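Local atomic coordinates of glyoxalase-like domain protein (Staphylococcus aureus, PDB entry 3P8A), a protein that is of unknown function but carries a glyoxalase-like domain of the VOC family, whose best-known members are metal-dependent enzymes. Residues N109-T114 / P164-Q169; V129-P134 / Q150-M155; S190-I195 / I249-Q254. One frame throughout, in Å; residues are numbered along the deposited sequence.

Contact 1 (N109-T114 / P164-Q169); sequences NICLHT and PPFFIQ
Pro-165 opens the pairing by lying alongside Ile-110, the two side chains pointing the same way, with Pro-165 CB 3.7 Å from Ile-110 CG1. Its CA also turns a hydrogen to Ile-110 O, the carbonyl that accepts a weak bond from Phe-166 N. Phe-166 has its CG between the backbone N and the carbonyl carbon (chi1 63°), which folds the ring back over Cys-111. Cys-111 CB sits above one face, 4.0 Å from the ring centroid in a CH-pi contact, while Cys-111 SG reaches the ring obliquely, 3.5 Å from Phe-166 CE2. The backbone of Phe-166 is held more firmly than its weak first bond suggests: Leu-112 N reaches Phe-166 O over 2.8 Å, nearly straight at 173°. Phe-167 contributes a CA-H...O approach to Leu-112 O and sends its ring to the opposite face, against helix 117-125. Ile-168 N then donates to Leu-112 O at 3.0 Å. Its CG2 presses on Cys-111 SG at 3.4 Å, so that one sulfur lies between a ring and a methyl branch, and Ile-168 O receives Thr-114 N at 2.9 Å. Gln-169 brings its CG against Thr-114 O, its OE1 being bound by Ile-117 N at the start of that helix. In this buried parallel pair Leu-112, Phe-166 and Ile-168 join backbones, Cys-111 and Phe-167 turn theirs to the flanking strands, and sulfur, aromatic and aliphatic groups pack the faces.

Contact 2 (V129-P134 / Q150-M155); sequences VEVVGP and QLLYIM
Glu-130 O takes the N-H of selenomethionine Met-155 at 2.7 Å, the donor tilted 28° from the carbonyl plane. A water beside this bond accepts from Glu-130 N and donates to Met-155 O, bridging the two strands. On the face also carrying Val-132 and Tyr-153, the bent chains of Glu-130 and Met-155 run side by side, with Glu-130 CG 3.9 Å from the selenium atom SE. Further in, Val-132 and Tyr-153 form a hydrogen-bonded antiparallel pair: Val-132 N meets Tyr-153 O, and Tyr-153 N returns to Val-132 O at 2.9 Å, nearly straight and in the carbonyl plane. That same carbonyl oxygen lies at the edge of the Tyr-153 ring, whose hydroxyl is engaged with Phe-94 N. Across the other face Leu-152, its CG anti to the backbone N (chi1 180°), lays CD1 4.0 Å from Val-131 CG2 and 3.6 Å from Gly-133 C. The peptide before Pro-134 is cis, yet Pro-134 CA still approaches Leu-151 O at 3.2 Å, and its ring runs alongside the amide end of Gln-150. Such antiparallel pairing marks a beta hairpin, strands 130-139 and 147-155, at one margin of the glyoxalase-like domain's eight-stranded sheet.

Contact 3 (S190-I195 / I249-Q254); sequences SIETVI and IIKDAQ
Glu-192 offers the flat group of this contact, a carboxylate with the aliphatic part of Lys-251 laid over one face: Lys-251 CG is 3.5 Å from Glu-192 OE1, and Lys-251 CE follows over the same side. From the other side of the plane Ile-249 CG2 comes in obliquely, 3.7 Å from that OE1. Glu-192 is stretched out, its CG turned opposite the backbone N (chi1 -172°), and Lys-251 crosses it at about a right angle before bending at its last two torsions. The bend carries Lys-251 NZ away from the carboxylate, 5.0 Å from Glu-192 OE1, and toward a water that accepts from it at 2.9 Å and gives a weak bond to Ile-191 O. Beneath these chains the backbones form a classic beta bulge. Glu-192 N and Thr-193 N both turn to Ile-249 O, the first at 2.8 Å and the second weakly at 3.4 Å, while Ile-249 N goes back to Thr-193 O. On the Ser-190 side of the bulge, two bonds pair Ser-190 with Lys-251, Lys-251 N to Ser-190 O being the shorter. Ile-249 CD1 adds apolar support, 3.9 Å from Ile-195 CD1, as does Ile-191 against Ile-250 on the other face. At this separation the opposite charges may still attract, but they form no salt bridge; Lys-251 meets Glu-192 chiefly by packing its methylenes.

In the fold
Contacts 1 and 2 belong to one eight-stranded mixed sheet and meet directly: strands 166-170 and 147-155 are neighbours, joined by Phe-167 N to Leu-152 O and Gln-169 O to Gln-150 N. Contact 1 lies near the middle of the chain and is parallel and buried. Contact 2, at the sheet's margin, is antiparallel and partly open, with a bridging water and an exposed glutamate. Contact 3 holds a different, seven-stranded sheet, its centre about 29 Å from that of contact 2, on the opposite side of the chain's centre. It touches contact 1 through Ile-110 and Val-194. Both outlying contacts keep apolar packing but add a bridging water and charged side chains.

Contact 1 (N109-T114 / P164-Q169)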
loop_
_atom_site.group_PDB
_atom_site.type_symbol
_atom_site.label_atom_id
_atom_site.label_comp_id
_atom_site.label_asym_id
_atom_site.label_seq_id
_atom_site.Cartn_x
_atom_site.Cartn_y
_atom_site.Cartn_z
ATOM N N ASN A 109 -0.358 -1.659 -4.667
ATOM C CA ASN A 109 -0.418 -2.491 -3.474
ATOM C C ASN A 109 -0.700 -1.663 -2.245
ATOM O O ASN A 109 -0.775 -0.432 -2.310
ATOM C CB ASN A 109 0.942 -3.233 -3.270
ATOM C CG ASN A 109 0.796 -4.613 -2.665
ATOM O OD1 ASN A 109 -0.217 -4.958 -2.027
ATOM N ND2 ASN A 109 1.790 -5.433 -2.869
ATOM N N ILE A 110 -0.847 -2.353 -1.105
ATOM C CA ILE A 110 -0.988 -1.730 0.214
ATOM C C ILE A 110 0.130 -2.297 1.072
ATOM O O ILE A 110 0.625 -3.406 0.831
ATOM C CB ILE A 110 -2.390 -1.922 0.838
ATOM C CG1 ILE A 110 -2.765 -3.440 0.937
ATOM C CG2 ILE A 110 -3.446 -1.110 0.046
ATOM C CD1 ILE A 110 -3.940 -3.724 1.895
ATOM N N CYS A 111 0.496 -1.555 2.085
ATOM C CA CYS A 111 1.576 -1.895 2.969
ATOM C C CYS A 111 1.042 -1.820 4.378
ATOM O O CYS A 111 0.372 -0.857 4.743
ATOM C CB CYS A 111 2.732 -0.919 2.747
ATOM S SG CYS A 111 4.151 -1.163 3.844
ATOM N N LEU A 112 1.347 -2.850 5.168
ATOM C CA LEU A 112 0.899 -2.934 6.537
ATOM C C LEU A 112 2.074 -2.721 7.501
ATOM O O LEU A 112 3.133 -3.326 7.351
ATOM C CB LEU A 112 0.199 -4.295 6.795
ATOM C CG LEU A 112 -0.980 -4.696 5.866
ATOM C CD1 LEU A 112 -1.498 -6.093 6.221
ATOM C CD2 LEU A 112 -2.148 -3.677 5.944
ATOM N N HIS A 113 1.856 -1.861 8.491
ATOM C CA HIS A 113 2.802 -1.467 9.523
ATOM C C HIS A 113 2.924 -2.519 10.663
ATOM O O HIS A 113 1.902 -2.999 11.154
ATOM C CB HIS A 113 2.333 -0.104 10.089
ATOM C CG HIS A 113 2.991 0.288 11.369
ATOM N ND1 HIS A 113 4.155 1.026 11.376
ATOM C CD2 HIS A 113 2.645 0.000 12.645
ATOM C CE1 HIS A 113 4.489 1.162 12.653
ATOM N NE2 HIS A 113 3.614 0.551 13.453
ATOM N N THR A 114 4.166 -2.796 11.116
ATOM C CA THR A 114 4.469 -3.626 12.289
ATOM C C THR A 114 5.557 -3.004 13.138
ATOM O O THR A 114 6.445 -2.360 12.604
ATOM C CB THR A 114 4.922 -5.054 11.964
ATOM O OG1 THR A 114 5.271 -5.289 10.598
ATOM C CG2 THR A 114 4.064 -6.058 12.586
ATOM N N PRO A 164 0.170 -9.718 -3.094
ATOM C CA PRO A 164 0.022 -9.711 -1.639
ATOM C C PRO A 164 0.486 -8.414 -0.991
ATOM O O PRO A 164 1.588 -7.940 -1.289
ATOM C CB PRO A 164 0.931 -10.880 -1.183
ATOM C CG PRO A 164 0.987 -11.793 -2.364
ATOM C CD PRO A 164 1.052 -10.828 -3.528
ATOM N N PRO A 165 -0.303 -7.875 -0.044
ATOM C CA PRO A 165 0.176 -6.731 0.751
ATOM C C PRO A 165 1.498 -7.113 1.432
ATOM O O PRO A 165 1.741 -8.298 1.705
ATOM C CB PRO A 165 -0.921 -6.549 1.806
ATOM C CG PRO A 165 -2.137 -7.111 1.175
ATOM C CD PRO A 165 -1.650 -8.300 0.399
ATOM N N PHE A 166 2.359 -6.123 1.669
ATOM C CA PHE A 166 3.672 -6.354 2.258
ATOM C C PHE A 166 3.800 -5.611 3.575
ATOM O O PHE A 166 2.901 -4.852 3.941
ATOM C CB PHE A 166 4.801 -6.031 1.263
ATOM C CG PHE A 166 4.869 -4.590 0.827
ATOM C CD1 PHE A 166 4.064 -4.120 -0.202
ATOM C CD2 PHE A 166 5.771 -3.708 1.417
ATOM C CE1 PHE A 166 4.141 -2.790 -0.612
ATOM C CE2 PHE A 166 5.855 -2.384 0.993
ATOM C CZ PHE A 166 5.047 -1.935 -0.023
ATOM N N PHE A 167 4.876 -5.898 4.324
ATOM C CA PHE A 167 5.051 -5.373 5.672
ATOM C C PHE A 167 6.171 -4.364 5.758
ATOM O O PHE A 167 7.164 -4.482 5.053
ATOM C CB PHE A 167 5.360 -6.544 6.639
ATOM C CG PHE A 167 4.336 -7.661 6.654
ATOM C CD1 PHE A 167 3.269 -7.634 7.543
ATOM C CD2 PHE A 167 4.482 -8.772 5.827
ATOM C CE1 PHE A 167 2.327 -8.675 7.567
ATOM C CE2 PHE A 167 3.536 -9.801 5.842
ATOM C CZ PHE A 167 2.483 -9.760 6.746
ATOM N N ILE A 168 6.021 -3.408 6.663
ATOM C CA ILE A 168 7.001 -2.381 6.916
ATOM C C ILE A 168 7.257 -2.227 8.413
ATOM O O ILE A 168 6.331 -2.207 9.221
ATOM C CB ILE A 168 6.627 -0.997 6.260
ATOM C CG1 ILE A 168 7.837 -0.012 6.266
ATOM C CG2 ILE A 168 5.358 -0.347 6.903
ATOM C CD1 ILE A 168 7.692 1.165 5.212
ATOM N N GLN A 169 8.524 -2.059 8.749
ATOM C CA GLN A 169 8.955 -1.713 10.091
ATOM C C GLN A 169 9.900 -0.526 9.919
ATOM O O GLN A 169 10.984 -0.655 9.340
ATOM C CB GLN A 169 9.642 -2.860 10.845
ATOM C CG GLN A 169 9.802 -2.504 12.336
ATOM C CD GLN A 169 10.688 -3.458 13.087
ATOM O OE1 GLN A 169 10.478 -4.671 13.095
ATOM N NE2 GLN A 169 11.649 -2.912 13.795
#

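Contact 2 (V129-P134 / Q150-M155)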
loop_
_atom_site.group_PDB
_atom_site.type_symbol
_atom_site.label_atom_id
_atom_site.label_comp_id
_atom_site.label_asym_id
_atom_site.label_seq_id
_atom_site.Cartn_x
_atom_site.Cartn_y
_atom_site.Cartn_z
ATOM N N VAL A 129 4.779 -20.161 5.000
ATOM C CA VAL A 129 4.619 -19.185 3.920
ATOM C C VAL A 129 6.033 -18.722 3.573
ATOM O O VAL A 129 6.804 -18.372 4.483
ATOM C CB VAL A 129 3.565 -18.038 4.063
ATOM C CG1 VAL A 129 2.877 -18.012 5.416
ATOM C CG2 VAL A 129 4.130 -16.671 3.704
ATOM N N GLU A 130 6.413 -18.847 2.292
ATOM C CA GLU A 130 7.741 -18.447 1.828
ATOM C C GLU A 130 7.758 -16.919 1.875
ATOM O O GLU A 130 6.825 -16.279 1.398
ATOM C CB GLU A 130 8.030 -18.992 0.410
ATOM C CG GLU A 130 9.322 -18.505 -0.252
ATOM C CD GLU A 130 10.672 -18.932 0.316
ATOM O OE1 GLU A 130 10.760 -20.019 0.937
ATOM O OE2 GLU A 130 11.660 -18.191 0.090
ATOM N N VAL A 131 8.750 -16.358 2.554
ATOM C CA VAL A 131 8.889 -14.913 2.694
ATOM C C VAL A 131 10.203 -14.462 2.039
ATOM O O VAL A 131 11.111 -15.269 1.920
ATOM C CB VAL A 131 8.781 -14.423 4.173
ATOM C CG1 VAL A 131 7.471 -14.843 4.818
ATOM C CG2 VAL A 131 9.973 -14.888 5.016
ATOM N N VAL A 132 10.281 -13.192 1.606
ATOM C CA VAL A 132 11.489 -12.543 1.076
ATOM C C VAL A 132 11.774 -11.376 2.008
ATOM O O VAL A 132 10.900 -10.538 2.247
ATOM C CB VAL A 132 11.440 -12.117 -0.412
ATOM C CG1 VAL A 132 12.656 -11.279 -0.796
ATOM C CG2 VAL A 132 11.342 -13.329 -1.331
ATOM N N GLY A 133 12.953 -11.392 2.609
ATOM C CA GLY A 133 13.352 -10.351 3.538
ATOM C C GLY A 133 13.557 -10.798 4.970
ATOM O O GLY A 133 13.571 -11.995 5.241
ATOM N N PRO A 134 13.712 -9.856 5.924
ATOM C CA PRO A 134 13.607 -8.388 5.773
ATOM C C PRO A 134 14.634 -7.737 4.857
ATOM O O PRO A 134 15.825 -8.074 4.899
ATOM C CB PRO A 134 13.682 -7.867 7.212
ATOM C CG PRO A 134 13.343 -9.049 8.070
ATOM C CD PRO A 134 13.891 -10.228 7.336
ATOM N N GLN A 150 12.546 -1.381 7.018
ATOM C CA GLN A 150 12.687 -2.750 6.534
ATOM C C GLN A 150 11.367 -3.189 5.933
ATOM O O GLN A 150 10.308 -2.859 6.462
ATOM C CB GLN A 150 13.036 -3.733 7.657
ATOM C CG GLN A 150 14.332 -3.444 8.392
ATOM C CD GLN A 150 14.369 -4.314 9.618
ATOM O OE1 GLN A 150 14.110 -3.871 10.744
ATOM N NE2 GLN A 150 14.540 -5.606 9.410
ATOM N N LEU A 151 11.438 -3.962 4.855
ATOM C CA LEU A 151 10.265 -4.534 4.201
ATOM C C LEU A 151 10.340 -6.063 4.254
ATOM O O LEU A 151 11.428 -6.632 4.242
ATOM C CB LEU A 151 10.151 -4.077 2.741
ATOM C CG LEU A 151 10.026 -2.567 2.499
ATOM C CD1 LEU A 151 9.911 -2.287 1.042
ATOM C CD2 LEU A 151 8.821 -1.977 3.209
ATOM N N LEU A 152 9.189 -6.723 4.315
ATOM C CA LEU A 152 9.096 -8.181 4.293
ATOM C C LEU A 152 7.976 -8.499 3.318
ATOM O O LEU A 152 6.917 -7.861 3.354
ATOM C CB LEU A 152 8.798 -8.741 5.687
ATOM C CG LEU A 152 8.664 -10.274 5.821
ATOM C CD1 LEU A 152 10.022 -10.968 5.760
ATOM C CD2 LEU A 152 7.938 -10.615 7.093
ATOM N N TYR A 153 8.245 -9.416 2.399
ATOM C CA TYR A 153 7.288 -9.791 1.378
ATOM C C TYR A 153 6.839 -11.214 1.512
ATOM O O TYR A 153 7.628 -12.077 1.909
ATOM C CB TYR A 153 7.905 -9.627 0.007
ATOM C CG TYR A 153 8.278 -8.197 -0.319
ATOM C CD1 TYR A 153 7.335 -7.310 -0.827
ATOM C CD2 TYR A 153 9.595 -7.760 -0.218
ATOM C CE1 TYR A 153 7.673 -6.001 -1.155
ATOM C CE2 TYR A 153 9.955 -6.461 -0.584
ATOM C CZ TYR A 153 8.982 -5.581 -1.032
ATOM O OH TYR A 153 9.312 -4.320 -1.428
ATOM N N ILE A 154 5.599 -11.474 1.101
ATOM C CA ILE A 154 5.069 -12.828 1.029
ATOM C C ILE A 154 5.337 -13.345 -0.378
ATOM O O ILE A 154 5.049 -12.659 -1.353
ATOM C CB ILE A 154 3.567 -12.856 1.386
ATOM C CG1 ILE A 154 3.371 -12.539 2.883
ATOM C CG2 ILE A 154 2.928 -14.216 0.996
ATOM C CD1 ILE A 154 1.960 -12.191 3.252
HETATM N N MSE A 155 5.899 -14.555 -0.491
HETATM C CA MSE A 155 6.115 -15.174 -1.790
HETATM C C MSE A 155 5.213 -16.421 -1.942
HETATM O O MSE A 155 5.592 -17.542 -1.573
HETATM C CB MSE A 155 7.590 -15.485 -2.019
HETATM C CG MSE A 155 7.947 -15.498 -3.472
HETATM SE SE MSE A 155 9.161 -16.930 -3.808
HETATM C CE MSE A 155 7.806 -18.310 -4.165
HETATM O O HOH W 1 4.150 -19.263 0.154
#

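Contact 3 (S190-I195 / I249-Q254)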
loop_
_atom_site.group_PDB
_atom_site.type_symbol
_atom_site.label_atom_id
_atom_site.label_comp_id
_atom_site.label_asym_id
_atom_site.label_seq_id
_atom_site.Cartn_x
_atom_site.Cartn_y
_atom_site.Cartn_z
ATOM N N SER A 190 -9.523 10.800 6.561
ATOM C CA SER A 190 -9.345 9.543 7.259
ATOM C C SER A 190 -9.647 8.408 6.275
ATOM O O SER A 190 -10.747 8.361 5.720
ATOM C CB SER A 190 -10.282 9.477 8.464
ATOM O OG SER A 190 -9.890 8.454 9.364
ATOM N N ILE A 191 -8.659 7.531 6.008
ATOM C CA ILE A 191 -8.869 6.375 5.131
ATOM C C ILE A 191 -9.849 5.448 5.874
ATOM O O ILE A 191 -9.676 5.198 7.069
ATOM C CB ILE A 191 -7.549 5.685 4.687
ATOM C CG1 ILE A 191 -6.763 6.581 3.694
ATOM C CG2 ILE A 191 -7.815 4.303 4.067
ATOM C CD1 ILE A 191 -5.280 6.351 3.625
ATOM N N GLU A 192 -10.905 5.005 5.182
ATOM C CA GLU A 192 -11.935 4.159 5.763
ATOM C C GLU A 192 -11.924 2.757 5.174
ATOM O O GLU A 192 -12.095 1.783 5.912
ATOM C CB GLU A 192 -13.301 4.820 5.527
ATOM C CG GLU A 192 -14.473 4.154 6.229
ATOM C CD GLU A 192 -15.836 4.713 5.881
ATOM O OE1 GLU A 192 -15.930 5.567 4.967
ATOM O OE2 GLU A 192 -16.820 4.282 6.522
ATOM N N THR A 193 -11.796 2.651 3.832
ATOM C CA THR A 193 -11.878 1.375 3.136
ATOM C C THR A 193 -10.969 1.352 1.937
ATOM O O THR A 193 -10.794 2.361 1.258
ATOM C CB THR A 193 -13.344 1.120 2.685
ATOM O OG1 THR A 193 -14.214 1.263 3.798
ATOM C CG2 THR A 193 -13.562 -0.269 2.066
ATOM N N VAL A 194 -10.453 0.171 1.653
ATOM C CA VAL A 194 -9.657 -0.140 0.482
ATOM C C VAL A 194 -10.452 -1.212 -0.237
ATOM O O VAL A 194 -10.817 -2.245 0.363
ATOM C CB VAL A 194 -8.197 -0.570 0.806
ATOM C CG1 VAL A 194 -7.471 -1.058 -0.458
ATOM C CG2 VAL A 194 -7.437 0.589 1.410
ATOM N N ILE A 195 -10.806 -0.906 -1.490
ATOM C CA ILE A 195 -11.562 -1.813 -2.319
ATOM C C ILE A 195 -10.651 -2.495 -3.333
ATOM O O ILE A 195 -9.932 -1.833 -4.109
ATOM C CB ILE A 195 -12.827 -1.163 -2.964
ATOM C CG1 ILE A 195 -13.771 -0.617 -1.873
ATOM C CG2 ILE A 195 -13.574 -2.224 -3.803
ATOM C CD1 ILE A 195 -15.140 -0.010 -2.410
ATOM N N ILE A 249 -11.628 4.694 -0.030
ATOM C CA ILE A 249 -12.722 5.520 0.486
ATOM C C ILE A 249 -12.148 6.331 1.613
ATOM O O ILE A 249 -11.607 5.764 2.557
ATOM C CB ILE A 249 -13.996 4.723 0.899
ATOM C CG1 ILE A 249 -14.496 3.828 -0.268
ATOM C CG2 ILE A 249 -15.106 5.680 1.394
ATOM C CD1 ILE A 249 -15.639 2.872 0.113
ATOM N N ILE A 250 -12.201 7.653 1.472
ATOM C CA ILE A 250 -11.628 8.610 2.420
ATOM C C ILE A 250 -12.725 9.449 3.007
ATOM O O ILE A 250 -13.440 10.132 2.276
ATOM C CB ILE A 250 -10.497 9.494 1.810
ATOM C CG1 ILE A 250 -9.406 8.636 1.125
ATOM C CG2 ILE A 250 -9.838 10.346 2.922
ATOM C CD1 ILE A 250 -8.499 9.440 0.102
ATOM N N LYS A 251 -12.859 9.406 4.326
ATOM C CA LYS A 251 -13.835 10.224 5.024
ATOM C C LYS A 251 -13.265 11.645 5.020
ATOM O O LYS A 251 -12.070 11.828 5.275
ATOM C CB LYS A 251 -14.037 9.709 6.455
ATOM C CG LYS A 251 -15.011 8.544 6.553
ATOM C CD LYS A 251 -15.302 8.190 8.020
ATOM C CE LYS A 251 -14.531 6.999 8.565
ATOM N NZ LYS A 251 -13.069 7.257 8.710
ATOM N N ASP A 252 -14.075 12.624 4.626
ATOM C CA ASP A 252 -13.647 14.022 4.548
ATOM C C ASP A 252 -14.546 14.866 5.454
ATOM O O ASP A 252 -15.726 15.047 5.152
ATOM C CB ASP A 252 -13.649 14.521 3.081
ATOM C CG ASP A 252 -13.212 15.965 2.844
ATOM O OD1 ASP A 252 -12.577 16.557 3.749
ATOM O OD2 ASP A 252 -13.462 16.488 1.731
ATOM N N ALA A 253 -13.981 15.362 6.578
ATOM C CA ALA A 253 -14.677 16.184 7.578
ATOM C C ALA A 253 -15.245 17.493 7.004
ATOM O O ALA A 253 -16.240 17.999 7.530
ATOM C CB ALA A 253 -13.751 16.478 8.750
ATOM N N GLN A 254 -14.633 18.018 5.929
ATOM C CA GLN A 254 -15.055 19.252 5.255
ATOM C C GLN A 254 -16.039 19.005 4.079
ATOM O O GLN A 254 -16.538 19.968 3.494
ATOM C CB GLN A 254 -13.843 20.093 4.799
ATOM C CG GLN A 254 -12.884 20.536 5.922
ATOM C CD GLN A 254 -13.383 21.620 6.869
ATOM O OE1 GLN A 254 -14.561 22.009 6.891
ATOM N NE2 GLN A 254 -12.480 22.120 7.705
HETATM O O HOH W 2 -11.773 4.862 9.664
#